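Local coordinates for protein 1-Cys peroxiredoxin (Vibrio vulnificus MO6-24/O, PDB 5K2I) that probably reduces hydrogen peroxide and other peroxides through a single peroxidatic cysteine and may also scavenge nitric oxide, at residues M1-Q15 / M96-L110. Sequence-based numbering, arbitrary orientation. Where two conformers were deposited one is given.
Sequences MIAQGQTLPNATLSQ and MLADGDASFTKALGL
Leu13 and Phe104 form the hub: Leu13 CD1 sits over the centre of the phenyl ring, a CH-pi contact 4.3 Å from the centroid and 9° off its normal, while Leu13 CD2 reaches Phe104 CB and, at 3.6 Å, Asp99 CB. Leu108 CG lies above the opposite face, offset toward the rim, and Ala11 CB meets the ring edge. With Phe104 CG trans to its backbone N (chi1 173°), the ring slots between these leucines. Pro9 CD packs on Leu108 CD2 at 3.5 Å, its ring crossing that side chain at about a right angle, and Pro9 CG touches Ala107 CB. Residues 9-11 run along helix 103-108 of the thioredoxin-like peroxiredoxin fold, roughly against its direction. Ser14 and Ala98 make a single antiparallel hydrogen-bonded bridge (Ser14 N to Ala98 O and Ala98 N to Ser14 O, each 2.9 Å); Ile2 N bonds Leu108 O, beside the Schellman motif at Gly109. Water 1 links Thr12 O to Asp99 OD1. The Asp99 carboxylate holds the helix start: Asp99 OD1 accepts from Phe104 N, and Asp99 OD2 from Thr105 N and, on its anti lone pair, Thr105 OG1 at 2.7 Å. Tyr125 of strand 120-130 backs Phe104 and Leu108.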
ATOM      1  N   MET A   1     -19.773   7.654   3.039  1.00 20.95           N
ATOM      2  CA  MET A   1     -19.225   8.293   1.847  1.00 13.46           C
ATOM      3  C   MET A   1     -20.317   8.497   0.808  1.00 13.26           C
ATOM      4  O   MET A   1     -21.419   7.967   0.947  1.00 12.60           O
ATOM      5  CB  MET A   1     -18.098   7.449   1.252  1.00 17.66           C
ATOM      6  CG  MET A   1     -18.573   6.276   0.432  1.00 20.27           C
ATOM      7  SD  MET A   1     -17.214   5.165   0.032  1.00 20.41           S
ATOM      8  CE  MET A   1     -16.714   4.658   1.676  1.00 35.65           C
ATOM      9  N   ILE A   2     -19.997   9.245  -0.245  1.00  9.93           N
ATOM     10  CA  ILE A   2     -20.942   9.487  -1.326  1.00  9.86           C
ATOM     11  C   ILE A   2     -21.423   8.167  -1.954  1.00  9.74           C
ATOM     12  O   ILE A   2     -20.676   7.188  -2.032  1.00  9.33           O
ATOM     13  CB  ILE A   2     -20.307  10.406  -2.411  1.00 10.73           C
ATOM     14  CG1 ILE A   2     -21.356  10.859  -3.430  1.00 11.68           C
ATOM     15  CG2 ILE A   2     -19.124   9.718  -3.085  1.00 12.29           C
ATOM     16  CD1 ILE A   2     -20.963  12.109  -4.208  1.00 14.01           C
ATOM     17  N   ALA A   3     -22.676   8.150  -2.396  1.00  8.94           N
ATOM     18  CA  ALA A   3     -23.237   6.980  -3.038  1.00  9.43           C
ATOM     19  C   ALA A   3     -23.329   7.170  -4.538  1.00  9.60           C
ATOM     20  O   ALA A   3     -23.479   8.301  -5.025  1.00 10.44           O
ATOM     21  CB  ALA A   3     -24.611   6.664  -2.468  1.00 12.08           C
ATOM     22  N   GLN A   4     -23.260   6.057  -5.260  1.00  9.10           N
ATOM     23  CA  GLN A   4     -23.546   6.060  -6.685  1.00  8.78           C
ATOM     24  C   GLN A   4     -24.972   6.529  -6.883  1.00 11.59           C
ATOM     25  O   GLN A   4     -25.864   6.199  -6.085  1.00 12.51           O
ATOM     26  CB  GLN A   4     -23.316   4.667  -7.282  1.00 10.20           C
ATOM     27  CG  GLN A   4     -21.862   4.241  -7.127  1.00 10.42           C
ATOM     28  CD  GLN A   4     -21.570   2.823  -7.552  1.00 18.45           C
ATOM     29  OE1 GLN A   4     -20.405   2.458  -7.758  1.00 17.47           O
ATOM     30  NE2 GLN A   4     -22.611   2.013  -7.681  1.00 21.66           N
ATOM     31  N   GLY A   5     -25.176   7.330  -7.924  1.00 10.64           N
ATOM     32  CA  GLY A   5     -26.473   7.917  -8.198  1.00 11.30           C
ATOM     33  C   GLY A   5     -26.631   9.298  -7.591  1.00 11.76           C
ATOM     34  O   GLY A   5     -27.571  10.019  -7.924  1.00 13.65           O
ATOM     35  N   GLN A   6     -25.727   9.673  -6.689  1.00  9.65           N
ATOM     36  CA  GLN A   6     -25.759  11.016  -6.123  1.00  9.92           C
ATOM     37  C   GLN A   6     -24.948  11.971  -6.980  1.00 10.34           C
ATOM     38  O   GLN A   6     -23.929  11.597  -7.563  1.00  9.56           O
ATOM     39  CB  GLN A   6     -25.211  11.045  -4.692  1.00 10.15           C
ATOM     40  CG  GLN A   6     -26.015  10.236  -3.674  1.00 10.80           C
ATOM     41  CD  GLN A   6     -25.669  10.602  -2.240  1.00 13.26           C
ATOM     42  OE1 GLN A   6     -24.591  10.279  -1.742  1.00 11.23           O
ATOM     43  NE2 GLN A   6     -26.580  11.307  -1.573  1.00 13.50           N
ATOM     44  N   THR A   7     -25.405  13.210  -7.059  1.00  9.85           N
ATOM     45  CA  THR A   7     -24.629  14.266  -7.667  0.68 10.26           C
ATOM     46  C   THR A   7     -23.413  14.569  -6.778  1.00 10.13           C
ATOM     47  O   THR A   7     -23.517  14.514  -5.552  1.00 11.64           O
ATOM     48  CB  THR A   7     -25.517  15.508  -7.864  0.68 11.45           C
ATOM     49  OG1 THR A   7     -26.650  15.149  -8.671  0.68 15.70           O
ATOM     50  CG2 THR A   7     -24.763  16.637  -8.521  0.68 11.10           C
ATOM     51  N   LEU A   8     -22.269  14.882  -7.384  1.00  9.41           N
ATOM     52  CA  LEU A   8     -21.112  15.321  -6.622  1.00  8.63           C
ATOM     53  C   LEU A   8     -21.473  16.486  -5.712  1.00  8.15           C
ATOM     54  O   LEU A   8     -22.366  17.282  -6.047  1.00 10.38           O
ATOM     55  CB  LEU A   8     -19.985  15.772  -7.551  1.00  8.74           C
ATOM     56  CG  LEU A   8     -19.204  14.727  -8.322  1.00  9.90           C
ATOM     57  CD1 LEU A   8     -18.273  15.439  -9.318  1.00 11.63           C
ATOM     58  CD2 LEU A   8     -18.416  13.848  -7.374  1.00 10.88           C
ATOM     59  N   PRO A   9     -20.755  16.632  -4.590  1.00 10.07           N
ATOM     60  CA  PRO A   9     -20.908  17.855  -3.798  1.00 10.76           C
ATOM     61  C   PRO A   9     -20.755  19.084  -4.686  1.00 10.78           C
ATOM     62  O   PRO A   9     -19.900  19.103  -5.570  1.00 10.15           O
ATOM     63  CB  PRO A   9     -19.759  17.776  -2.787  1.00 13.26           C
ATOM     64  CG  PRO A   9     -19.393  16.335  -2.718  1.00 13.86           C
ATOM     65  CD  PRO A   9     -19.727  15.733  -4.045  1.00 12.90           C
ATOM     66  N   ASN A  10     -21.594  20.087  -4.467  1.00  9.11           N
ATOM     67  CA  ASN A  10     -21.515  21.316  -5.235  1.00  8.08           C
ATOM     68  C   ASN A  10     -20.385  22.160  -4.689  1.00  9.30           C
ATOM     69  O   ASN A  10     -20.607  23.108  -3.938  1.00 10.66           O
ATOM     70  CB  ASN A  10     -22.848  22.052  -5.177  1.00  9.02           C
ATOM     71  CG  ASN A  10     -22.838  23.338  -5.948  1.00  9.28           C
ATOM     72  OD1 ASN A  10     -22.052  23.526  -6.876  1.00 11.16           O
ATOM     73  ND2 ASN A  10     -23.743  24.244  -5.580  1.00  9.94           N
ATOM     74  N   ALA A  11     -19.164  21.754  -5.032  1.00  9.38           N
ATOM     75  CA  ALA A  11     -17.947  22.328  -4.475  1.00 10.57           C
ATOM     76  C   ALA A  11     -17.012  22.724  -5.600  1.00 10.84           C
ATOM     77  O   ALA A  11     -17.338  22.543  -6.775  1.00 10.48           O
ATOM     78  CB  ALA A  11     -17.274  21.319  -3.540  1.00 15.36           C
ATOM     79  N   THR A  12     -15.855  23.274  -5.246  1.00 12.12           N
ATOM     80  CA  THR A  12     -14.877  23.665  -6.256  1.00 10.16           C
ATOM     81  C   THR A  12     -13.569  22.905  -6.112  1.00 10.99           C
ATOM     82  O   THR A  12     -13.251  22.371  -5.048  1.00 13.84           O
ATOM     83  CB  THR A  12     -14.564  25.176  -6.215  1.00 14.72           C
ATOM     84  OG1 THR A  12     -13.889  25.512  -4.992  1.00 16.99           O
ATOM     85  CG2 THR A  12     -15.856  25.975  -6.321  1.00 11.50           C
ATOM     86  N   LEU A  13     -12.839  22.838  -7.223  1.00  9.52           N
ATOM     87  CA  LEU A  13     -11.459  22.351  -7.241  1.00  9.28           C
ATOM     88  C   LEU A  13     -10.648  23.372  -8.019  1.00  9.09           C
ATOM     89  O   LEU A  13     -11.174  23.975  -8.950  1.00 11.02           O
ATOM     90  CB  LEU A  13     -11.369  20.970  -7.878  1.00  9.10           C
ATOM     91  CG  LEU A  13     -12.003  19.813  -7.112  1.00  8.33           C
ATOM     92  CD1 LEU A  13     -12.064  18.575  -7.982  1.00 10.56           C
ATOM     93  CD2 LEU A  13     -11.231  19.532  -5.823  1.00 10.89           C
ATOM     94  N   SER A  14      -9.393  23.583  -7.641  1.00  8.88           N
ATOM     95  CA  SER A  14      -8.631  24.683  -8.221  0.53  9.52           C
ATOM     96  C   SER A  14      -7.568  24.244  -9.218  1.00 10.34           C
ATOM     97  O   SER A  14      -7.063  23.117  -9.184  1.00  9.63           O
ATOM     98  CB  SER A  14      -7.979  25.520  -7.117  0.53 11.17           C
ATOM     99  OG  SER A  14      -7.080  24.763  -6.329  0.53 13.95           O
ATOM    100  N   GLN A  15      -7.246  25.159 -10.120  1.00 10.08           N
ATOM    101  CA  GLN A  15      -6.254  24.926 -11.146  1.00 10.80           C
ATOM    102  C   GLN A  15      -5.535  26.238 -11.428  1.00 13.08           C
ATOM    103  O   GLN A  15      -6.169  27.290 -11.474  1.00 13.78           O
ATOM    104  CB  GLN A  15      -6.916  24.389 -12.412  1.00 14.59           C
ATOM    105  CG  GLN A  15      -5.930  24.011 -13.500  1.00 16.45           C
ATOM    106  CD  GLN A  15      -6.591  23.871 -14.854  1.00 17.40           C
ATOM    107  OE1 GLN A  15      -7.773  24.164 -15.016  1.00 19.06           O
ATOM    108  NE2 GLN A  15      -5.823  23.423 -15.843  1.00 23.95           N
ATOM    109  N   MET A  96      -5.207  18.284 -13.988  1.00  9.97           N
ATOM    110  CA  MET A  96      -4.750  18.263 -12.604  1.00  8.49           C
ATOM    111  C   MET A  96      -5.560  19.226 -11.730  1.00 10.20           C
ATOM    112  O   MET A  96      -5.574  20.443 -11.977  1.00 12.61           O
ATOM    113  CB  MET A  96      -3.255  18.606 -12.537  1.00 11.00           C
ATOM    114  CG  MET A  96      -2.404  17.867 -13.572  1.00 13.25           C
ATOM    115  SD  MET A  96      -2.424  16.055 -13.380  1.00 14.03           S
ATOM    116  CE  MET A  96      -1.710  15.953 -11.752  1.00 12.64           C
ATOM    117  N   LEU A  97      -6.239  18.684 -10.718  1.00  8.07           N
ATOM    118  CA  LEU A  97      -7.133  19.469  -9.864  1.00  7.83           C
ATOM    119  C   LEU A  97      -6.728  19.406  -8.404  1.00  8.00           C
ATOM    120  O   LEU A  97      -6.384  18.339  -7.879  1.00  9.32           O
ATOM    121  CB  LEU A  97      -8.581  18.983 -10.009  1.00  7.60           C
ATOM    122  CG  LEU A  97      -9.200  19.099 -11.406  1.00  8.06           C
ATOM    123  CD1 LEU A  97     -10.589  18.428 -11.478  1.00 10.10           C
ATOM    124  CD2 LEU A  97      -9.285  20.546 -11.829  1.00 11.94           C
ATOM    125  N   ALA A  98      -6.785  20.558  -7.752  1.00  6.99           N
ATOM    126  CA  ALA A  98      -6.327  20.711  -6.381  1.00  7.62           C
ATOM    127  C   ALA A  98      -7.469  20.895  -5.388  1.00  8.88           C
ATOM    128  O   ALA A  98      -8.370  21.727  -5.595  1.00 10.43           O
ATOM    129  CB  ALA A  98      -5.372  21.903  -6.287  1.00  9.79           C
ATOM    130  N   ASP A  99      -7.426  20.112  -4.316  1.00  7.53           N
ATOM    131  CA  ASP A  99      -8.342  20.274  -3.188  1.00  8.55           C
ATOM    132  C   ASP A  99      -7.544  20.703  -1.956  1.00  8.31           C
ATOM    133  O   ASP A  99      -7.390  19.942  -1.014  1.00  8.90           O
ATOM    134  CB  ASP A  99      -9.082  18.951  -2.952  1.00  9.89           C
ATOM    135  CG  ASP A  99     -10.131  19.039  -1.866  1.00  8.79           C
ATOM    136  OD1 ASP A  99     -10.716  20.131  -1.681  1.00 11.28           O
ATOM    137  OD2 ASP A  99     -10.376  17.999  -1.206  1.00  9.67           O
ATOM    138  N   GLY A 100      -7.021  21.925  -1.969  1.00  9.39           N
ATOM    139  CA  GLY A 100      -5.977  22.295  -1.027  1.00  9.14           C
ATOM    140  C   GLY A 100      -6.322  22.281   0.448  1.00  9.08           C
ATOM    141  O   GLY A 100      -5.443  22.087   1.294  1.00 10.59           O
ATOM    142  N   ASP A 101      -7.591  22.513   0.758  1.00 10.84           N
ATOM    143  CA  ASP A 101      -8.051  22.517   2.139  1.00  9.78           C
ATOM    144  C   ASP A 101      -8.875  21.271   2.467  1.00 10.47           C
ATOM    145  O   ASP A 101      -9.503  21.215   3.521  1.00 11.91           O
ATOM    146  CB  ASP A 101      -8.872  23.785   2.428  1.00 11.73           C
ATOM    147  CG  ASP A 101     -10.166  23.862   1.619  1.00 13.76           C
ATOM    148  OD1 ASP A 101     -10.421  22.981   0.761  1.00 13.47           O
ATOM    149  OD2 ASP A 101     -10.924  24.846   1.817  1.00 16.91           O
ATOM    150  N   ALA A 102      -8.872  20.294   1.554  1.00  9.05           N
ATOM    151  CA  ALA A 102      -9.568  19.003   1.714  1.00  9.85           C
ATOM    152  C   ALA A 102     -11.087  19.135   1.776  1.00  7.77           C
ATOM    153  O   ALA A 102     -11.759  18.185   2.152  1.00 10.11           O
ATOM    154  CB  ALA A 102      -9.059  18.253   2.970  1.00  9.79           C
ATOM    155  N   SER A 103     -11.630  20.287   1.384  1.00  9.67           N
ATOM    156  CA  SER A 103     -13.072  20.489   1.503  1.00  9.89           C
ATOM    157  C   SER A 103     -13.872  19.576   0.576  1.00  9.41           C
ATOM    158  O   SER A 103     -14.905  19.061   0.976  1.00 11.08           O
ATOM    159  CB  SER A 103     -13.436  21.954   1.244  1.00 12.89           C
ATOM    160  OG  SER A 103     -13.002  22.370  -0.036  1.00 16.35           O
ATOM    161  N   PHE A 104     -13.404  19.359  -0.651  1.00  9.72           N
ATOM    162  CA  PHE A 104     -14.103  18.476  -1.583  1.00  9.29           C
ATOM    163  C   PHE A 104     -14.037  17.032  -1.070  1.00  9.37           C
ATOM    164  O   PHE A 104     -15.043  16.314  -1.045  1.00  8.30           O
ATOM    165  CB  PHE A 104     -13.490  18.612  -2.990  1.00  8.44           C
ATOM    166  CG  PHE A 104     -14.008  17.624  -4.011  1.00  9.71           C
ATOM    167  CD1 PHE A 104     -15.226  17.807  -4.642  1.00 12.60           C
ATOM    168  CD2 PHE A 104     -13.236  16.532  -4.376  1.00 10.00           C
ATOM    169  CE1 PHE A 104     -15.669  16.889  -5.607  1.00  9.98           C
ATOM    170  CE2 PHE A 104     -13.666  15.627  -5.335  1.00 10.06           C
ATOM    171  CZ  PHE A 104     -14.884  15.804  -5.947  1.00 10.59           C
ATOM    172  N   THR A 105     -12.851  16.642  -0.614  1.00  7.85           N
ATOM    173  CA  THR A 105     -12.607  15.289  -0.127  1.00  7.60           C
ATOM    174  C   THR A 105     -13.456  14.980   1.096  1.00  8.40           C
ATOM    175  O   THR A 105     -14.045  13.894   1.197  1.00  9.33           O
ATOM    176  CB  THR A 105     -11.109  15.115   0.180  1.00  7.69           C
ATOM    177  OG1 THR A 105     -10.357  15.351  -1.019  1.00  9.18           O
ATOM    178  CG2 THR A 105     -10.802  13.735   0.694  1.00 10.62           C
ATOM    179  N   LYS A 106     -13.558  15.948   2.003  1.00  8.67           N
ATOM    180  CA  LYS A 106     -14.392  15.758   3.179  1.00  9.98           C
ATOM    181  C   LYS A 106     -15.870  15.698   2.807  1.00  9.28           C
ATOM    182  O   LYS A 106     -16.619  14.930   3.402  1.00  9.96           O
ATOM    183  CB  LYS A 106     -14.150  16.858   4.198  1.00 10.87           C
ATOM    184  CG  LYS A 106     -12.804  16.752   4.881  1.00 11.49           C
ATOM    185  CD  LYS A 106     -12.679  17.762   6.010  1.00 18.39           C
ATOM    186  CE  LYS A 106     -12.536  19.156   5.478  1.00 16.44           C
ATOM    187  NZ  LYS A 106     -12.357  20.145   6.594  1.00 22.40           N
ATOM    188  N   ALA A 107     -16.283  16.484   1.819  1.00  8.92           N
ATOM    189  CA  ALA A 107     -17.678  16.461   1.353  1.00  8.12           C
ATOM    190  C   ALA A 107     -18.057  15.101   0.760  1.00 10.03           C
ATOM    191  O   ALA A 107     -19.215  14.717   0.771  1.00 12.30           O
ATOM    192  CB  ALA A 107     -17.909  17.557   0.340  1.00  8.00           C
ATOM    193  N   LEU A 108     -17.069  14.377   0.240  1.00  8.80           N
ATOM    194  CA  LEU A 108     -17.285  13.038  -0.291  1.00  9.38           C
ATOM    195  C   LEU A 108     -17.270  11.974   0.793  1.00  9.37           C
ATOM    196  O   LEU A 108     -17.657  10.833   0.556  1.00  9.71           O
ATOM    197  CB  LEU A 108     -16.197  12.684  -1.307  1.00  9.46           C
ATOM    198  CG  LEU A 108     -16.131  13.460  -2.609  1.00 10.47           C
ATOM    199  CD1 LEU A 108     -14.892  13.044  -3.366  1.00 10.71           C
ATOM    200  CD2 LEU A 108     -17.355  13.190  -3.443  1.00  9.93           C
ATOM    201  N   GLY A 109     -16.734  12.331   1.959  1.00  8.41           N
ATOM    202  CA  GLY A 109     -16.528  11.367   3.023  1.00  9.19           C
ATOM    203  C   GLY A 109     -15.369  10.432   2.753  1.00  9.85           C
ATOM    204  O   GLY A 109     -15.337   9.304   3.261  1.00 11.45           O
ATOM    205  N   LEU A 110     -14.394  10.902   1.977  1.00  8.79           N
ATOM    206  CA  LEU A 110     -13.286  10.035   1.572  1.00  8.20           C
ATOM    207  C   LEU A 110     -11.928  10.558   2.060  1.00  9.17           C
ATOM    208  O   LEU A 110     -10.884  10.234   1.500  1.00  9.76           O
ATOM    209  CB  LEU A 110     -13.302   9.857   0.050  1.00  9.22           C
ATOM    210  CG  LEU A 110     -14.424   8.926  -0.427  1.00  9.22           C
ATOM    211  CD1 LEU A 110     -14.607   8.985  -1.930  1.00 10.77           C
ATOM    212  CD2 LEU A 110     -14.112   7.510   0.015  1.00 12.94           C
TER
HETATM  213  O   HOH W   1     -11.253  22.506  -2.888  1.00 21.47           O
HETATM  214  O   HOH W   2     -14.205  22.230  -2.470  1.00 25.78           O
HETATM  215  O   HOH W   3      -4.608  21.996  -9.948  1.00 11.96           O
HETATM  216  O   HOH W   4      -7.107  24.253  -3.588  1.00 14.45           O